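Local coordinates for uncharacterized protein (Bacteroides eggerthii DSM 20697, PDB 4ECO), which is of unknown function but folds as a long leucine-rich repeat solenoid and probably serves in protein binding, at residues A[321-326]-A[346-351]; A[467-472]-A[496-501]; A[583-588]-A[600-605]; A[146-151]-A[179-184]; A[32-37]-A[98-103]. All coordinates share one frame; numbering follows the deposited sequence.

Interaction 1 of 5, residues A[321-326]-A[346-351]; sequences PVETSL and LPAFGS
Helix 323-326 lies beside the loop 346-351, with the CA of Glu323 5.4 Å from that of Ala348 and the CA of Leu326 5.1 Å from that of Phe349. Leu326 carries the apolar part of the contact. Its CD1 methyl rests over the centre of the Phe349 ring, 3.9 Å from the centroid and only 9° off the ring normal, a CH-pi contact, while CD2 lies 3.6 Å from CE1 at one side of the same ring. A chi1 of -67° sets CG of Leu326 beside the backbone N and brings the branched end to the ring, and CD1 also reaches Pro347 CB at 4.1 Å. Pro347 fills the other end of the contact, its CB 3.5 Å from Pro321 O. On the more exposed side, the Ala348 amide donates to Glu323 OE2 at 3.1 Å, coming from above the carboxylate plane; Glu323 has two modelled conformers, so this bond is doubtful. Behind the pair, Trp295 of helix 288-300 touches both Pro321 and Phe349, and Phe372 meets the Phe349 ring edge-to-face. The chemistry is therefore mainly apolar: the buried Leu326 and Phe349, with Pro347 beside them, join helix 323-326 to the loop between strands 334-336 and 354-359, and the one hydrogen bond across, from the Ala348 amide, is the less certain element.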
# COMPACT_ATOMS: atom_id res chain seq x y z
N PRO A 321 14.80 -12.55 -8.65
CA PRO A 321 15.46 -13.79 -9.09
C PRO A 321 15.01 -14.21 -10.51
O PRO A 321 13.99 -13.72 -11.02
CB PRO A 321 14.98 -14.81 -8.05
CG PRO A 321 14.63 -13.99 -6.86
CD PRO A 321 13.98 -12.80 -7.45
N VAL A 322 15.77 -15.13 -11.13
CA VAL A 322 15.53 -15.69 -12.48
C VAL A 322 14.08 -16.22 -12.61
O VAL A 322 13.54 -16.77 -11.63
CB VAL A 322 16.58 -16.80 -12.75
CG1 VAL A 322 16.34 -17.49 -14.09
CG2 VAL A 322 17.99 -16.24 -12.67
N GLU A 323 13.46 -16.05 -13.82
CA GLU A 323 12.09 -16.48 -14.14
C GLU A 323 11.83 -17.93 -13.71
O GLU A 323 10.79 -18.19 -13.10
CB GLU A 323 11.79 -16.33 -15.65
CG GLU A 323 11.90 -14.92 -16.20
CD GLU A 323 10.98 -14.54 -17.35
OE1 GLU A 323 10.23 -15.42 -17.84
OE2 GLU A 323 10.98 -13.35 -17.74
N THR A 324 12.78 -18.87 -14.00
CA THR A 324 12.67 -20.31 -13.69
C THR A 324 12.54 -20.58 -12.16
O THR A 324 11.97 -21.60 -11.76
CB THR A 324 13.86 -21.10 -14.28
OG1 THR A 324 15.05 -20.80 -13.55
CG2 THR A 324 14.09 -20.83 -15.76
N SER A 325 13.08 -19.67 -11.33
CA SER A 325 13.01 -19.79 -9.88
C SER A 325 11.69 -19.21 -9.40
O SER A 325 11.03 -19.82 -8.57
CB SER A 325 14.20 -19.10 -9.22
OG SER A 325 15.40 -19.81 -9.44
N LEU A 326 11.28 -18.05 -9.98
CA LEU A 326 10.02 -17.36 -9.68
C LEU A 326 8.81 -18.26 -9.99
O LEU A 326 7.88 -18.31 -9.19
CB LEU A 326 9.91 -16.04 -10.46
CG LEU A 326 10.87 -14.89 -10.11
CD1 LEU A 326 10.46 -13.61 -10.80
CD2 LEU A 326 10.90 -14.62 -8.64
N LEU A 346 11.56 -6.34 -15.76
CA LEU A 346 11.49 -7.26 -14.62
C LEU A 346 11.39 -8.72 -15.03
O LEU A 346 10.65 -9.02 -15.96
CB LEU A 346 10.27 -6.96 -13.72
CG LEU A 346 10.38 -5.88 -12.67
CD1 LEU A 346 9.09 -5.80 -11.88
CD2 LEU A 346 11.53 -6.14 -11.73
N PRO A 347 12.03 -9.66 -14.31
CA PRO A 347 11.79 -11.09 -14.61
C PRO A 347 10.31 -11.43 -14.34
O PRO A 347 9.68 -10.76 -13.51
CB PRO A 347 12.76 -11.82 -13.67
CG PRO A 347 13.75 -10.76 -13.21
CD PRO A 347 12.95 -9.51 -13.16
N ALA A 348 9.72 -12.40 -15.07
CA ALA A 348 8.29 -12.74 -14.94
C ALA A 348 8.04 -14.02 -14.11
O ALA A 348 8.84 -14.95 -14.16
CB ALA A 348 7.67 -12.92 -16.31
N PHE A 349 6.90 -14.06 -13.38
CA PHE A 349 6.46 -15.24 -12.61
C PHE A 349 5.67 -16.23 -13.49
O PHE A 349 5.76 -17.46 -13.31
CB PHE A 349 5.57 -14.81 -11.42
CG PHE A 349 6.23 -13.99 -10.34
CD1 PHE A 349 6.84 -14.61 -9.25
CD2 PHE A 349 6.22 -12.60 -10.40
CE1 PHE A 349 7.45 -13.84 -8.26
CE2 PHE A 349 6.85 -11.84 -9.42
CZ PHE A 349 7.46 -12.47 -8.35
N GLY A 350 4.86 -15.66 -14.39
CA GLY A 350 3.96 -16.38 -15.28
C GLY A 350 2.51 -16.13 -14.89
O GLY A 350 2.23 -15.77 -13.74
N SER A 351 1.58 -16.31 -15.86
CA SER A 351 0.13 -16.13 -15.69
C SER A 351 -0.45 -17.06 -14.61
O SER A 351 -1.43 -16.70 -13.96
CB SER A 351 -0.61 -16.42 -17.00
OG SER A 351 0.13 -16.09 -18.17

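Interaction 2 of 5, residues A[467-472]-A[496-501]; sequences NMLTEI and RFNKLT
The carboxamide of Asn498 reaches across to Asn467 and Leu469: Leu469 N meets its OD1 at 2.9 Å in the carbonyl plane, on a lone pair, while Asn467 N lies out to one side of that plane, 3.8 Å from CG. The ND2 end of the same amide donates to the carbonyls of Leu464 and Leu495, so both ends are used and the rotation of the group is fixed. Leu469 runs beside Asn498, the two side chains pointing the same way, and its CB comes 3.3 Å from the amide oxygen. Around this amide the backbones are laced together. Asn467 N donates to Phe497 O at 3.2 Å and Lys499 N to Leu469 O at 2.9 Å. Farther along, Thr470 O takes two bonds, one from Thr501 N at 3.0 Å and one from Thr501 OG1 at 3.2 Å, which arrive from opposite faces of the carbonyl plane. The OG1 of Thr501 stands between its own N and carbonyl carbon (chi1 49°), a setting that turns the hydroxyl toward this acceptor. On the interior side, Leu500 CD2 packs on Ile472 CD1 at 3.9 Å. The Asn467 amide is likewise held, ND2 donating to Leu464 O and Leu440 O and OD1 accepting from Ile445 N, and Leu500 N donates to Asn523 OD1. This is the asparagine ladder of leucine-rich repeats, in which each buried amide bonds to the backbone of the preceding coil; its chemistry implies that polar ends enclosed in an apolar core tie successive coils in fixed register.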
# COMPACT_ATOMS: atom_id res chain seq x y z
N ASN A 467 0.25 15.78 -17.89
CA ASN A 467 0.71 15.10 -19.08
C ASN A 467 0.99 16.12 -20.20
O ASN A 467 1.22 17.29 -19.90
CB ASN A 467 -0.28 14.03 -19.50
CG ASN A 467 -0.03 12.77 -18.72
OD1 ASN A 467 1.00 12.14 -18.88
ND2 ASN A 467 -0.92 12.42 -17.83
N MSE A 468 1.00 15.67 -21.45
CA MSE A 468 1.39 16.47 -22.62
C MSE A 468 0.28 16.67 -23.63
O MSE A 468 0.57 17.08 -24.76
CB MSE A 468 2.57 15.78 -23.34
CG MSE A 468 3.80 15.58 -22.47
SE MSE A 468 4.45 17.30 -21.82
CE MSE A 468 5.35 16.57 -20.08
N LEU A 469 -0.96 16.39 -23.23
CA LEU A 469 -2.11 16.52 -24.14
C LEU A 469 -2.30 17.98 -24.56
O LEU A 469 -2.11 18.89 -23.75
CB LEU A 469 -3.38 15.97 -23.49
CG LEU A 469 -3.31 14.48 -23.12
CD1 LEU A 469 -4.28 14.15 -22.01
CD2 LEU A 469 -3.50 13.57 -24.33
N THR A 470 -2.56 18.19 -25.86
CA THR A 470 -2.80 19.51 -26.47
C THR A 470 -4.23 19.57 -27.00
O THR A 470 -4.79 20.67 -27.11
CB THR A 470 -1.78 19.81 -27.56
OG1 THR A 470 -1.63 18.67 -28.41
CG2 THR A 470 -0.43 20.19 -26.99
N GLU A 471 -4.82 18.40 -27.29
CA GLU A 471 -6.21 18.28 -27.72
C GLU A 471 -6.68 16.82 -27.69
O GLU A 471 -5.88 15.90 -27.90
CB GLU A 471 -6.48 18.91 -29.10
CG GLU A 471 -5.73 18.30 -30.27
CD GLU A 471 -5.98 19.02 -31.57
OE1 GLU A 471 -7.16 19.14 -31.98
OE2 GLU A 471 -4.98 19.45 -32.20
N ILE A 472 -7.99 16.63 -27.38
CA ILE A 472 -8.70 15.34 -27.37
C ILE A 472 -9.61 15.43 -28.61
O ILE A 472 -10.73 15.96 -28.53
CB ILE A 472 -9.46 14.98 -26.05
CG1 ILE A 472 -8.78 15.49 -24.74
CG2 ILE A 472 -9.83 13.51 -26.01
CD1 ILE A 472 -7.57 14.80 -24.23
N ARG A 496 -6.25 18.11 -15.51
CA ARG A 496 -5.46 19.24 -15.03
C ARG A 496 -4.02 19.15 -15.50
O ARG A 496 -3.51 18.05 -15.75
CB ARG A 496 -5.46 19.33 -13.49
CG ARG A 496 -6.76 19.71 -12.79
CD ARG A 496 -6.61 19.45 -11.31
NE ARG A 496 -6.28 18.04 -11.08
CZ ARG A 496 -5.60 17.56 -10.04
NH1 ARG A 496 -5.17 18.37 -9.09
NH2 ARG A 496 -5.35 16.27 -9.95
N PHE A 497 -3.36 20.30 -15.59
CA PHE A 497 -1.94 20.40 -15.92
C PHE A 497 -1.61 19.69 -17.19
O PHE A 497 -0.83 18.72 -17.19
CB PHE A 497 -1.05 19.88 -14.78
CG PHE A 497 -1.26 20.65 -13.52
CD1 PHE A 497 -0.66 21.89 -13.34
CD2 PHE A 497 -2.11 20.18 -12.53
CE1 PHE A 497 -0.89 22.63 -12.19
CE2 PHE A 497 -2.34 20.92 -11.37
CZ PHE A 497 -1.74 22.15 -11.21
N ASN A 498 -2.18 20.19 -18.27
CA ASN A 498 -1.90 19.76 -19.63
C ASN A 498 -1.77 21.04 -20.44
O ASN A 498 -1.60 22.13 -19.85
CB ASN A 498 -2.96 18.79 -20.16
CG ASN A 498 -2.68 17.35 -19.83
OD1 ASN A 498 -1.97 16.67 -20.54
ND2 ASN A 498 -3.25 16.86 -18.76
N LYS A 499 -1.81 20.95 -21.77
CA LYS A 499 -1.69 22.13 -22.60
C LYS A 499 -2.85 22.11 -23.59
O LYS A 499 -2.68 22.48 -24.75
CB LYS A 499 -0.30 22.14 -23.26
CG LYS A 499 0.83 22.51 -22.30
CD LYS A 499 2.18 22.20 -22.88
CE LYS A 499 3.31 22.65 -21.98
NZ LYS A 499 4.65 22.32 -22.56
N LEU A 500 -4.04 21.68 -23.10
CA LEU A 500 -5.26 21.51 -23.88
C LEU A 500 -5.85 22.82 -24.36
O LEU A 500 -6.06 23.73 -23.57
CB LEU A 500 -6.33 20.75 -23.08
CG LEU A 500 -6.09 19.26 -22.80
CD1 LEU A 500 -7.03 18.76 -21.74
CD2 LEU A 500 -6.27 18.43 -24.05
N THR A 501 -6.18 22.89 -25.66
CA THR A 501 -6.84 24.03 -26.33
C THR A 501 -8.18 23.62 -26.90
O THR A 501 -9.04 24.49 -27.15
CB THR A 501 -5.99 24.62 -27.45
OG1 THR A 501 -5.54 23.56 -28.29
CG2 THR A 501 -4.80 25.43 -26.93

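Interaction 3 of 5, residues A[583-588]-A[600-605]; sequences EKITPN and ISIDLS
Asp603 O is approached by two donors, Ile585 N from the facing segment at 3.3 Å, a weak bond although nearly straight at 166°, and water 2 at 2.9 Å. Water 2 also donates to Ile585 O, while water 1 donates to Glu583 O and accepts from Asp603 N at 2.9 Å. Two waters and one weak direct bond thus join the backbones, which do not pair as regular strands here. On the buried side Ile585 points at the other segment: its CG1 lies 3.5 Å from Leu604 CD2 and 3.7 Å from Ile602 CD1. On the outer side the extended chain of Lys584 runs alongside Asp603, and its CE stands 3.5 Å from OD2; NZ is farther off, at 4.7 Å from that oxygen, so the opposite charges are near but not in contact. The Asp603 carboxylate is turned back on its own chain, OD1 accepting from Ser605 N at 3.0 Å. That bond makes an Asx turn, which closes strand 601-603 near the C-terminal end of the leucine-rich repeat solenoid, where this strand pairs in parallel with strand 625-627 and Cys608, disulfide-bonded to Cys629, lies just beyond.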
# COMPACT_ATOMS: atom_id res chain seq x y z
N GLU A 583 -26.00 35.96 -18.08
CA GLU A 583 -26.97 35.25 -17.23
C GLU A 583 -26.73 35.53 -15.74
O GLU A 583 -25.59 35.60 -15.30
CB GLU A 583 -26.91 33.72 -17.47
CG GLU A 583 -25.54 33.06 -17.23
CD GLU A 583 -25.37 31.65 -17.77
OE1 GLU A 583 -26.39 30.93 -17.91
OE2 GLU A 583 -24.22 31.26 -18.04
N LYS A 584 -27.82 35.69 -14.98
CA LYS A 584 -27.76 35.83 -13.53
C LYS A 584 -27.39 34.47 -12.95
O LYS A 584 -27.92 33.46 -13.40
CB LYS A 584 -29.09 36.33 -12.96
CG LYS A 584 -29.32 37.81 -13.13
CD LYS A 584 -30.63 38.20 -12.49
CE LYS A 584 -31.08 39.60 -12.80
NZ LYS A 584 -32.49 39.82 -12.40
N ILE A 585 -26.44 34.44 -12.00
CA ILE A 585 -26.03 33.17 -11.39
C ILE A 585 -27.20 32.64 -10.58
O ILE A 585 -27.90 33.40 -9.92
CB ILE A 585 -24.72 33.30 -10.54
CG1 ILE A 585 -23.58 33.91 -11.39
CG2 ILE A 585 -24.30 31.95 -9.89
CD1 ILE A 585 -23.17 33.14 -12.68
N THR A 586 -27.44 31.33 -10.72
CA THR A 586 -28.53 30.60 -10.08
C THR A 586 -28.06 29.99 -8.74
O THR A 586 -26.91 29.58 -8.64
CB THR A 586 -29.04 29.54 -11.05
OG1 THR A 586 -27.96 28.67 -11.44
CG2 THR A 586 -29.69 30.14 -12.27
N PRO A 587 -28.95 29.90 -7.73
CA PRO A 587 -28.52 29.35 -6.42
C PRO A 587 -28.07 27.88 -6.43
O PRO A 587 -27.36 27.48 -5.49
CB PRO A 587 -29.76 29.49 -5.53
CG PRO A 587 -30.87 29.84 -6.41
CD PRO A 587 -30.33 30.40 -7.68
N ASN A 588 -28.44 27.09 -7.47
CA ASN A 588 -28.03 25.69 -7.55
C ASN A 588 -26.52 25.58 -7.72
O ASN A 588 -25.95 24.59 -7.25
CB ASN A 588 -28.76 24.92 -8.66
CG ASN A 588 -28.60 23.40 -8.57
OD1 ASN A 588 -28.78 22.77 -7.51
ND2 ASN A 588 -28.25 22.77 -9.69
N ILE A 600 -14.10 40.92 -14.80
CA ILE A 600 -15.40 40.25 -14.78
C ILE A 600 -16.51 41.28 -14.52
O ILE A 600 -16.27 42.33 -13.92
CB ILE A 600 -15.43 39.07 -13.74
CG1 ILE A 600 -16.52 38.02 -14.10
CG2 ILE A 600 -15.56 39.56 -12.29
CD1 ILE A 600 -16.45 36.68 -13.38
N SER A 601 -17.72 40.98 -15.02
CA SER A 601 -18.96 41.73 -14.84
C SER A 601 -20.05 40.67 -14.68
O SER A 601 -20.45 40.05 -15.67
CB SER A 601 -19.20 42.70 -15.99
OG SER A 601 -20.21 43.64 -15.67
N ILE A 602 -20.40 40.37 -13.40
CA ILE A 602 -21.32 39.31 -12.99
C ILE A 602 -22.40 39.84 -12.01
O ILE A 602 -22.11 40.66 -11.13
CB ILE A 602 -20.49 38.14 -12.37
CG1 ILE A 602 -21.28 36.82 -12.27
CG2 ILE A 602 -19.75 38.52 -11.08
CD1 ILE A 602 -20.39 35.54 -12.17
N ASP A 603 -23.65 39.37 -12.20
CA ASP A 603 -24.83 39.69 -11.41
C ASP A 603 -25.15 38.51 -10.47
O ASP A 603 -25.57 37.45 -10.94
CB ASP A 603 -26.02 40.00 -12.34
CG ASP A 603 -27.26 40.57 -11.67
OD1 ASP A 603 -27.45 40.32 -10.46
OD2 ASP A 603 -28.06 41.25 -12.36
N LEU A 604 -24.96 38.70 -9.17
CA LEU A 604 -25.18 37.66 -8.16
C LEU A 604 -26.47 37.92 -7.33
O LEU A 604 -26.58 37.45 -6.19
CB LEU A 604 -23.96 37.56 -7.24
CG LEU A 604 -22.62 37.20 -7.88
CD1 LEU A 604 -21.55 37.06 -6.83
CD2 LEU A 604 -22.70 35.91 -8.62
N SER A 605 -27.45 38.62 -7.94
CA SER A 605 -28.72 38.99 -7.30
C SER A 605 -29.45 37.84 -6.67
O SER A 605 -29.96 37.99 -5.56
CB SER A 605 -29.65 39.62 -8.32
OG SER A 605 -29.15 40.88 -8.72
O HOH W 1 -24.32 37.80 -14.55
O HOH W 2 -27.68 36.00 -9.61

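Interaction 4 of 5, residues A[146-151]-A[179-184]; sequences QKTFVD and SRITLK
Phe149 meets Ile181 and Leu183 obliquely through CE1, which lies 3.9 Å from Ile181 CG2 and equally 3.9 Å from Leu183 CD2. The ring belongs to the last turn of helix 144-149, in what appears to be an insertion between the paired strands 109-111 and 210-214 of the leucine-rich repeat solenoid. Side chains of this region lie against later parallel strands: Phe149 and Leu183 both touch Tyr257, while Val150 touches Glu336 and Asn359. Within the helix, Thr148 CG2 covers one face of the Phe149 ring near its rim and then meets Ile181 CG1 at 4.1 Å, the two side chains running side by side. At the ring's edge sits Ile181 O, 3.6 Å from CD1. Arg180 crosses the helix end with its aliphatic part, CB 3.3 Å from Asp151 O and CD 3.3 Å from Phe149 O. Its CG is anti to the backbone N (chi1 179°) and the chain bends at chi3, which carries the guanidinium past these carbonyls to a cation-pi contact with Tyr152. Carbonyls gathered at a helix C-terminus would tend to favour such a positive group, though none of them bonds to it here. The direct polar link across the contact is between backbones: Ile181 N donates to Thr148 O at 2.9 Å, nearly straight with an N-H...O angle of 173°.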
# COMPACT_ATOMS: atom_id res chain seq x y z
N GLN A 146 0.33 -4.62 5.38
CA GLN A 146 -0.30 -4.16 4.16
C GLN A 146 -1.14 -2.90 4.42
O GLN A 146 -0.91 -1.89 3.75
CB GLN A 146 -1.16 -5.28 3.56
CG GLN A 146 -1.81 -4.97 2.20
CD GLN A 146 -0.85 -4.76 1.07
OE1 GLN A 146 0.29 -5.24 1.07
NE2 GLN A 146 -1.29 -4.02 0.06
N LYS A 147 -2.07 -2.94 5.40
CA LYS A 147 -2.92 -1.78 5.69
C LYS A 147 -2.10 -0.60 6.20
O LYS A 147 -2.47 0.53 5.90
CB LYS A 147 -4.09 -2.10 6.66
CG LYS A 147 -3.73 -2.71 8.02
CD LYS A 147 -4.95 -2.77 8.98
CE LYS A 147 -4.79 -3.69 10.20
NZ LYS A 147 -4.99 -5.15 9.87
N THR A 148 -1.00 -0.85 6.91
CA THR A 148 -0.20 0.20 7.54
C THR A 148 0.77 0.90 6.59
O THR A 148 0.87 2.14 6.65
CB THR A 148 0.61 -0.36 8.73
OG1 THR A 148 -0.26 -1.14 9.53
CG2 THR A 148 1.24 0.75 9.61
N PHE A 149 1.51 0.13 5.77
CA PHE A 149 2.55 0.71 4.93
C PHE A 149 2.38 0.56 3.43
O PHE A 149 3.20 1.15 2.69
CB PHE A 149 3.89 0.03 5.29
CG PHE A 149 4.31 0.16 6.73
CD1 PHE A 149 4.86 1.35 7.21
CD2 PHE A 149 4.15 -0.90 7.61
CE1 PHE A 149 5.25 1.47 8.53
CE2 PHE A 149 4.57 -0.79 8.93
CZ PHE A 149 5.12 0.40 9.39
N VAL A 150 1.38 -0.22 2.94
CA VAL A 150 1.31 -0.50 1.50
C VAL A 150 -0.00 0.00 0.85
O VAL A 150 0.04 0.65 -0.22
CB VAL A 150 1.52 -2.03 1.22
CG1 VAL A 150 1.69 -2.30 -0.26
CG2 VAL A 150 2.71 -2.59 2.00
N ASP A 151 -1.16 -0.33 1.44
CA ASP A 151 -2.46 0.06 0.90
C ASP A 151 -2.61 1.55 0.77
O ASP A 151 -2.22 2.30 1.68
CB ASP A 151 -3.61 -0.47 1.76
CG ASP A 151 -3.93 -1.92 1.55
OD1 ASP A 151 -3.53 -2.48 0.48
OD2 ASP A 151 -4.62 -2.51 2.42
N SER A 179 -4.14 7.19 5.00
CA SER A 179 -3.76 6.62 6.30
C SER A 179 -2.40 5.90 6.24
O SER A 179 -1.85 5.58 7.30
CB SER A 179 -4.84 5.65 6.76
OG SER A 179 -5.23 4.78 5.70
N ARG A 180 -1.87 5.66 5.02
CA ARG A 180 -0.63 4.91 4.80
C ARG A 180 0.56 5.67 5.38
O ARG A 180 0.71 6.87 5.12
CB ARG A 180 -0.40 4.59 3.31
CG ARG A 180 0.89 3.83 3.00
CD ARG A 180 1.02 3.37 1.56
NE ARG A 180 1.06 4.48 0.61
CZ ARG A 180 2.13 5.19 0.31
NH1 ARG A 180 3.30 4.93 0.89
NH2 ARG A 180 2.05 6.18 -0.57
N ILE A 181 1.38 4.95 6.18
CA ILE A 181 2.59 5.45 6.80
C ILE A 181 3.76 5.24 5.86
O ILE A 181 3.89 4.17 5.25
CB ILE A 181 2.86 4.77 8.19
CG1 ILE A 181 1.66 4.85 9.15
CG2 ILE A 181 4.16 5.21 8.85
CD1 ILE A 181 1.09 6.25 9.44
N THR A 182 4.62 6.26 5.76
CA THR A 182 5.87 6.20 5.03
C THR A 182 6.95 6.35 6.06
O THR A 182 6.94 7.32 6.83
CB THR A 182 5.96 7.23 3.89
OG1 THR A 182 4.84 7.08 3.01
CG2 THR A 182 7.29 7.12 3.11
N LEU A 183 7.88 5.39 6.10
CA LEU A 183 8.98 5.49 7.05
C LEU A 183 9.92 6.62 6.70
O LEU A 183 10.29 6.81 5.54
CB LEU A 183 9.80 4.20 7.12
CG LEU A 183 9.22 3.01 7.82
CD1 LEU A 183 10.31 2.02 8.06
CD2 LEU A 183 8.61 3.37 9.16
N LYS A 184 10.34 7.34 7.74
CA LYS A 184 11.35 8.38 7.67
C LYS A 184 12.70 7.65 7.77
O LYS A 184 12.79 6.69 8.55
CB LYS A 184 11.12 9.41 8.80
CG LYS A 184 9.71 10.00 8.80
CD LYS A 184 9.44 10.94 9.96
CE LYS A 184 8.06 11.55 9.85
NZ LYS A 184 7.89 12.75 10.72

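Interaction 5 of 5, residues A[32-37]-A[98-103]; sequences YLALKE and PDAIGQ
Ala34 and Ala100 bring helix 27-41 and the 3-10 turn 99-103 close together, their CA atoms 5.1 Å apart, and this small-residue patch is the tight part of the contact. The CB of Ala34 points toward the other segment and lies 3.4 Å from Ala100 O and 4.2 Å from Ala100 CB. It is flanked by Gln103, whose CB stands 3.9 Å away and whose CG stands 4.0 Å away, so that the aliphatic half of the glutamine closes over the methyl. The chain of Gln103 leaves with CG anti to the backbone N and then bends at chi2 (49°); its amide is thereby delivered to the start of the same helix, where NE2 donates to Glu27 and Asp31 and OE1 accepts from Lys30. Toward Glu37, which is partly exposed, fewer atoms meet. This residue, one turn on from Ala34, meets Ala100 chiefly through its CB, 4.1 Å from the alanine CB, and Pro98 CG approaches Glu37 O no closer than 4.0 Å. Neighbours enclose the remainder: Tyr234 of helix 233-238 touches both Glu37 and Ala100, and Pro98 packs on Ile38 and Ala41. No hydrogen bond passes between the two segments. The contact therefore rests on methyl groups and short apolar stems, which let the N-terminal helix approach the 3-10 segment 99-103, which precedes strand 109-111, while the polar grip comes from the buried Gln103 amide and its partners on that helix.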
# COMPACT_ATOMS: atom_id res chain seq x y z
N TYR A 32 8.32 -21.60 33.55
CA TYR A 32 8.44 -20.37 34.31
C TYR A 32 9.91 -20.12 34.69
O TYR A 32 10.36 -18.97 34.70
CB TYR A 32 7.55 -20.43 35.55
CG TYR A 32 6.06 -20.58 35.31
CD1 TYR A 32 5.50 -20.35 34.05
CD2 TYR A 32 5.20 -20.89 36.36
CE1 TYR A 32 4.13 -20.52 33.83
CE2 TYR A 32 3.82 -21.01 36.16
CZ TYR A 32 3.29 -20.82 34.89
OH TYR A 32 1.94 -20.93 34.74
N LEU A 33 10.67 -21.19 34.96
CA LEU A 33 12.10 -21.04 35.24
C LEU A 33 12.82 -20.60 33.96
O LEU A 33 13.79 -19.83 34.03
CB LEU A 33 12.70 -22.33 35.80
CG LEU A 33 12.03 -22.88 37.05
CD1 LEU A 33 12.53 -24.27 37.36
CD2 LEU A 33 12.21 -21.96 38.24
N ALA A 34 12.29 -21.04 32.77
CA ALA A 34 12.76 -20.63 31.45
C ALA A 34 12.42 -19.15 31.22
O ALA A 34 13.32 -18.38 30.84
CB ALA A 34 12.15 -21.50 30.37
N LEU A 35 11.17 -18.73 31.53
CA LEU A 35 10.76 -17.32 31.41
C LEU A 35 11.67 -16.40 32.20
O LEU A 35 12.14 -15.40 31.65
CB LEU A 35 9.32 -17.11 31.90
CG LEU A 35 8.19 -17.53 30.97
CD1 LEU A 35 6.86 -17.18 31.58
CD2 LEU A 35 8.32 -16.88 29.60
N LYS A 36 11.96 -16.75 33.47
CA LYS A 36 12.83 -15.97 34.35
C LYS A 36 14.28 -15.94 33.80
O LYS A 36 14.93 -14.89 33.80
CB LYS A 36 12.76 -16.53 35.78
CG LYS A 36 13.76 -15.96 36.79
CD LYS A 36 13.60 -14.50 37.17
CE LYS A 36 14.72 -14.17 38.13
NZ LYS A 36 14.73 -12.73 38.48
N GLU A 37 14.76 -17.08 33.28
CA GLU A 37 16.10 -17.16 32.73
C GLU A 37 16.21 -16.28 31.44
O GLU A 37 17.21 -15.60 31.24
CB GLU A 37 16.47 -18.63 32.46
CG GLU A 37 17.97 -18.86 32.44
CD GLU A 37 18.40 -20.30 32.62
OE1 GLU A 37 17.87 -20.98 33.53
OE2 GLU A 37 19.33 -20.73 31.89
N PRO A 98 18.52 -16.98 25.44
CA PRO A 98 19.21 -18.20 25.89
C PRO A 98 18.55 -19.48 25.39
O PRO A 98 17.43 -19.44 24.91
CB PRO A 98 19.14 -18.10 27.42
CG PRO A 98 17.94 -17.30 27.71
CD PRO A 98 17.72 -16.38 26.54
N ASP A 99 19.26 -20.61 25.56
CA ASP A 99 18.83 -21.94 25.14
C ASP A 99 17.61 -22.40 25.92
O ASP A 99 16.95 -23.36 25.50
CB ASP A 99 19.99 -22.95 25.30
CG ASP A 99 21.28 -22.49 24.65
OD1 ASP A 99 21.24 -22.14 23.44
OD2 ASP A 99 22.29 -22.40 25.35
N ALA A 100 17.29 -21.70 27.02
CA ALA A 100 16.13 -21.95 27.89
C ALA A 100 14.79 -21.82 27.12
O ALA A 100 13.79 -22.41 27.52
CB ALA A 100 16.15 -20.98 29.07
N ILE A 101 14.81 -21.08 25.98
CA ILE A 101 13.65 -20.83 25.13
C ILE A 101 13.04 -22.18 24.66
O ILE A 101 11.81 -22.29 24.62
CB ILE A 101 14.02 -19.88 23.94
CG1 ILE A 101 12.79 -19.38 23.16
CG2 ILE A 101 15.10 -20.42 23.01
CD1 ILE A 101 12.30 -18.04 23.60
N GLY A 102 13.89 -23.19 24.43
CA GLY A 102 13.52 -24.54 23.98
C GLY A 102 12.63 -25.34 24.92
O GLY A 102 12.05 -26.34 24.51
N GLN A 103 12.50 -24.89 26.17
CA GLN A 103 11.65 -25.49 27.19
C GLN A 103 10.16 -25.25 26.89
O GLN A 103 9.32 -26.13 27.13
CB GLN A 103 12.02 -24.93 28.59
CG GLN A 103 11.12 -25.33 29.76
CD GLN A 103 10.82 -26.81 29.86
OE1 GLN A 103 11.69 -27.68 29.71
NE2 GLN A 103 9.56 -27.11 30.12

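The five contacts are spread along one curved chain and none touches another. Interaction 5 lies toward the N-terminal end and interaction 3 toward the C-terminal end, their centres about 80 Å apart on opposite sides of the chain's centre. Interaction 4 sits near the middle, its centre about 6 Å from that of the chain, and its nearest atoms come within about 14 Å of interaction 1 and about 16 Å of interaction 2. Interactions 2 and 3 follow each other on the same side, centres about 29 Å apart. The sodium ion, bound by Glu117 and Ser192, shares with interaction 4 what appears to be an insertion between strands 109-111 and 210-214.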